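Local coordinates for UPF0237 protein SP_0238 (Streptococcus pneumoniae, PDB 1ZPV), which is of unknown function but forms a homodimer and carries an ACT domain, a fold that in many relatives serves as a small-molecule-binding regulatory module, at residues 26-31 with 63-68. Numbering follows the deposited sequence.
Sequences IAELGL and RNEFEA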
ATOM      1  N   ILE C  26       9.714 -21.134  -0.421  1.00 16.85           N
ATOM      2  CA  ILE C  26       9.233 -21.175  -1.823  1.00 17.37           C
ATOM      3  C   ILE C  26      10.008 -22.225  -2.659  1.00 17.46           C
ATOM      4  O   ILE C  26       9.406 -23.031  -3.375  1.00 17.81           O
ATOM      5  CB  ILE C  26       9.297 -19.770  -2.460  1.00 17.54           C
ATOM      6  CG1 ILE C  26       8.345 -18.789  -1.770  1.00 17.61           C
ATOM      7  CG2 ILE C  26       9.045 -19.798  -3.953  1.00 17.02           C
ATOM      8  CD1 ILE C  26       8.605 -17.343  -2.244  1.00 16.35           C
ATOM      9  N   ALA C  27      11.337 -22.232  -2.557  1.00 18.25           N
ATOM     10  CA  ALA C  27      12.163 -23.226  -3.250  1.00 18.86           C
ATOM     11  C   ALA C  27      11.911 -24.675  -2.727  1.00 19.90           C
ATOM     12  O   ALA C  27      11.824 -25.602  -3.526  1.00 19.20           O
ATOM     13  CB  ALA C  27      13.648 -22.856  -3.143  1.00 17.01           C
ATOM     14  N   GLU C  28      11.744 -24.845  -1.413  1.00 21.22           N
ATOM     15  CA  GLU C  28      11.430 -26.173  -0.822  1.00 23.19           C
ATOM     16  C   GLU C  28      10.131 -26.742  -1.392  1.00 22.65           C
ATOM     17  O   GLU C  28      10.003 -27.951  -1.652  1.00 23.55           O
ATOM     18  CB  GLU C  28      11.364 -26.120   0.720  1.00 24.41           C
ATOM     19  CG  GLU C  28      10.834 -27.434   1.394  1.00 27.76           C
ATOM     20  CD  GLU C  28       9.972 -27.161   2.662  1.00 32.99           C
ATOM     21  OE1 GLU C  28      10.559 -27.080   3.772  1.00 35.82           O
ATOM     22  OE2 GLU C  28       8.729 -27.009   2.552  1.00 30.33           O
ATOM     23  N   LEU C  29       9.171 -25.852  -1.626  1.00 21.28           N
ATOM     24  CA  LEU C  29       7.900 -26.226  -2.215  1.00 20.78           C
ATOM     25  C   LEU C  29       7.955 -26.431  -3.723  1.00 20.24           C
ATOM     26  O   LEU C  29       6.924 -26.706  -4.328  1.00 21.10           O
ATOM     27  CB  LEU C  29       6.850 -25.164  -1.870  1.00 20.33           C
ATOM     28  CG  LEU C  29       6.424 -25.149  -0.376  1.00 20.66           C
ATOM     29  CD1 LEU C  29       5.661 -23.878  -0.154  1.00 18.55           C
ATOM     30  CD2 LEU C  29       5.603 -26.365   0.114  1.00 19.85           C
ATOM     31  N   GLY C  30       9.154 -26.262  -4.292  1.00 19.62           N
ATOM     32  CA  GLY C  30       9.431 -26.402  -5.720  1.00 19.58           C
ATOM     33  C   GLY C  30       8.762 -25.336  -6.577  1.00 19.96           C
ATOM     34  O   GLY C  30       8.451 -25.600  -7.749  1.00 19.43           O
ATOM     35  N   LEU C  31       8.550 -24.139  -6.016  1.00 17.51           N
ATOM     36  CA  LEU C  31       7.910 -23.057  -6.766  1.00 18.07           C
ATOM     37  C   LEU C  31       8.982 -22.107  -7.337  1.00 18.10           C
ATOM     38  O   LEU C  31      10.056 -21.938  -6.733  1.00 16.92           O
ATOM     39  CB  LEU C  31       6.889 -22.298  -5.922  1.00 17.75           C
ATOM     40  CG  LEU C  31       5.816 -23.117  -5.197  1.00 17.91           C
ATOM     41  CD1 LEU C  31       5.041 -22.201  -4.242  1.00 18.08           C
ATOM     42  CD2 LEU C  31       4.883 -23.785  -6.204  1.00 18.32           C
ATOM     43  N   ARG C  63      -1.923 -22.485   1.452  1.00 17.96           N
ATOM     44  CA  ARG C  63      -2.351 -21.414   2.335  1.00 19.25           C
ATOM     45  C   ARG C  63      -2.014 -21.830   3.760  1.00 18.69           C
ATOM     46  O   ARG C  63      -1.401 -21.063   4.510  1.00 18.71           O
ATOM     47  CB  ARG C  63      -3.839 -21.102   2.170  0.60 20.41           C
ATOM     48  CG  ARG C  63      -4.179 -20.459   0.843  0.60 21.50           C
ATOM     49  CD  ARG C  63      -5.607 -19.928   0.788  0.60 28.29           C
ATOM     50  NE  ARG C  63      -6.619 -20.983   0.649  0.60 30.87           N
ATOM     51  CZ  ARG C  63      -7.280 -21.538   1.669  0.60 32.56           C
ATOM     52  NH1 ARG C  63      -7.038 -21.142   2.916  0.60 34.45           N
ATOM     53  NH2 ARG C  63      -8.190 -22.486   1.448  0.60 31.31           N
ATOM     54  N   ASN C  64      -2.396 -23.054   4.118  1.00 18.27           N
ATOM     55  CA  ASN C  64      -2.106 -23.571   5.454  1.00 19.32           C
ATOM     56  C   ASN C  64      -0.617 -23.652   5.732  1.00 18.08           C
ATOM     57  O   ASN C  64      -0.165 -23.279   6.813  1.00 17.70           O
ATOM     58  CB  ASN C  64      -2.737 -24.954   5.676  1.00 18.49           C
ATOM     59  CG  ASN C  64      -4.218 -24.854   6.092  1.00 23.84           C
ATOM     60  OD1 ASN C  64      -4.757 -23.763   6.263  1.00 24.78           O
ATOM     61  ND2 ASN C  64      -4.870 -25.998   6.223  1.00 27.25           N
ATOM     62  N   GLU C  65       0.124 -24.184   4.774  1.00 17.68           N
ATOM     63  CA  GLU C  65       1.573 -24.362   4.924  1.00 18.19           C
ATOM     64  C   GLU C  65       2.327 -23.030   5.055  1.00 18.15           C
ATOM     65  O   GLU C  65       3.221 -22.903   5.916  1.00 18.74           O
ATOM     66  CB  GLU C  65       2.107 -25.190   3.767  1.00 18.64           C
ATOM     67  CG  GLU C  65       3.582 -25.438   3.808  1.00 22.43           C
ATOM     68  CD  GLU C  65       3.981 -26.590   4.727  1.00 23.60           C
ATOM     69  OE1 GLU C  65       3.143 -27.127   5.503  1.00 24.85           O
ATOM     70  OE2 GLU C  65       5.163 -26.950   4.642  1.00 27.57           O
ATOM     71  N   PHE C  66       1.956 -22.033   4.250  1.00 17.49           N
ATOM     72  CA  PHE C  66       2.584 -20.713   4.362  1.00 18.94           C
ATOM     73  C   PHE C  66       2.260 -19.997   5.685  1.00 18.71           C
ATOM     74  O   PHE C  66       3.135 -19.387   6.290  1.00 18.61           O
ATOM     75  CB  PHE C  66       2.258 -19.849   3.130  1.00 18.85           C
ATOM     76  CG  PHE C  66       3.203 -20.086   1.965  1.00 18.36           C
ATOM     77  CD1 PHE C  66       2.751 -20.614   0.768  1.00 20.65           C
ATOM     78  CD2 PHE C  66       4.544 -19.773   2.074  1.00 16.34           C
ATOM     79  CE1 PHE C  66       3.655 -20.794  -0.325  1.00 20.25           C
ATOM     80  CE2 PHE C  66       5.439 -19.963   1.022  1.00 20.73           C
ATOM     81  CZ  PHE C  66       5.013 -20.474  -0.171  1.00 20.47           C
ATOM     82  N   GLU C  67       1.030 -20.122   6.139  1.00 19.56           N
ATOM     83  CA  GLU C  67       0.627 -19.530   7.412  1.00 21.85           C
ATOM     84  C   GLU C  67       1.375 -20.217   8.561  1.00 21.71           C
ATOM     85  O   GLU C  67       1.876 -19.566   9.485  1.00 22.59           O
ATOM     86  CB  GLU C  67      -0.897 -19.606   7.569  1.00 23.49           C
ATOM     87  CG  GLU C  67      -1.399 -19.274   8.975  1.00 27.22           C
ATOM     88  CD  GLU C  67      -2.908 -19.206   9.040  1.00 37.39           C
ATOM     89  OE1 GLU C  67      -3.587 -20.268   8.936  1.00 41.84           O
ATOM     90  OE2 GLU C  67      -3.421 -18.077   9.213  1.00 40.61           O
ATOM     91  N   ALA C  68       1.474 -21.536   8.508  1.00 21.91           N
ATOM     92  CA  ALA C  68       2.206 -22.264   9.537  1.00 21.51           C
ATOM     93  C   ALA C  68       3.698 -21.896   9.533  1.00 21.69           C
ATOM     94  O   ALA C  68       4.289 -21.692  10.612  1.00 21.23           O
ATOM     95  CB  ALA C  68       2.024 -23.774   9.373  1.00 22.19           C
TER
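I26, in the last turn of helix 18-28, and L29, just past its end, lie nearest F66 and E65 in the middle of helix 59-72, with backbones well separated: the CA atoms of I26 and F66 are 9.1 Å apart, so the gap is bridged by side chains. The F66 ring reaches a little over half-way across. It meets L29 first, CD1 of that leucine standing 3.5 Å from F66 CZ, with the two side chains running past one another in opposite directions. With chi2 at 167°, CD1 of L29 continues the extended line of the chain, and it is this methyl that reaches the ring, obliquely. I26 crosses F66 at about a right angle and offers a methylene, CG1, 4.1 Å from CZ. L31 completes the group at the ring edge, its CD1 near the ring plane and 4.4 Å from F66 CE1.

Helix 18-28 ends here in a Schellman motif: G30 has positive phi (67°), and L31 N bonds back to I26 O at 3.0 Å while G30 N bonds to A27 O. The reversal returns L31 to the same apolar group as I26. Both helices pack on one face of the antiparallel sheet, as in the βαββαβ topology of ACT domains; F66 also touches I8, I77 and I79, and I26 touches I8 and V51.

On the outer side, E28 and E65 bring their OE2 atoms within 4.1 Å, carboxylate planes 55° apart. Each of these oxygens makes a salt bridge to K25 NZ, which would offset the repulsion between them. The chemistry is divided: apolar packing around the buried F66 ring joins the end of helix 18-28 and the loop after it to helix 59-72, while a shared lysine ties two like charges together.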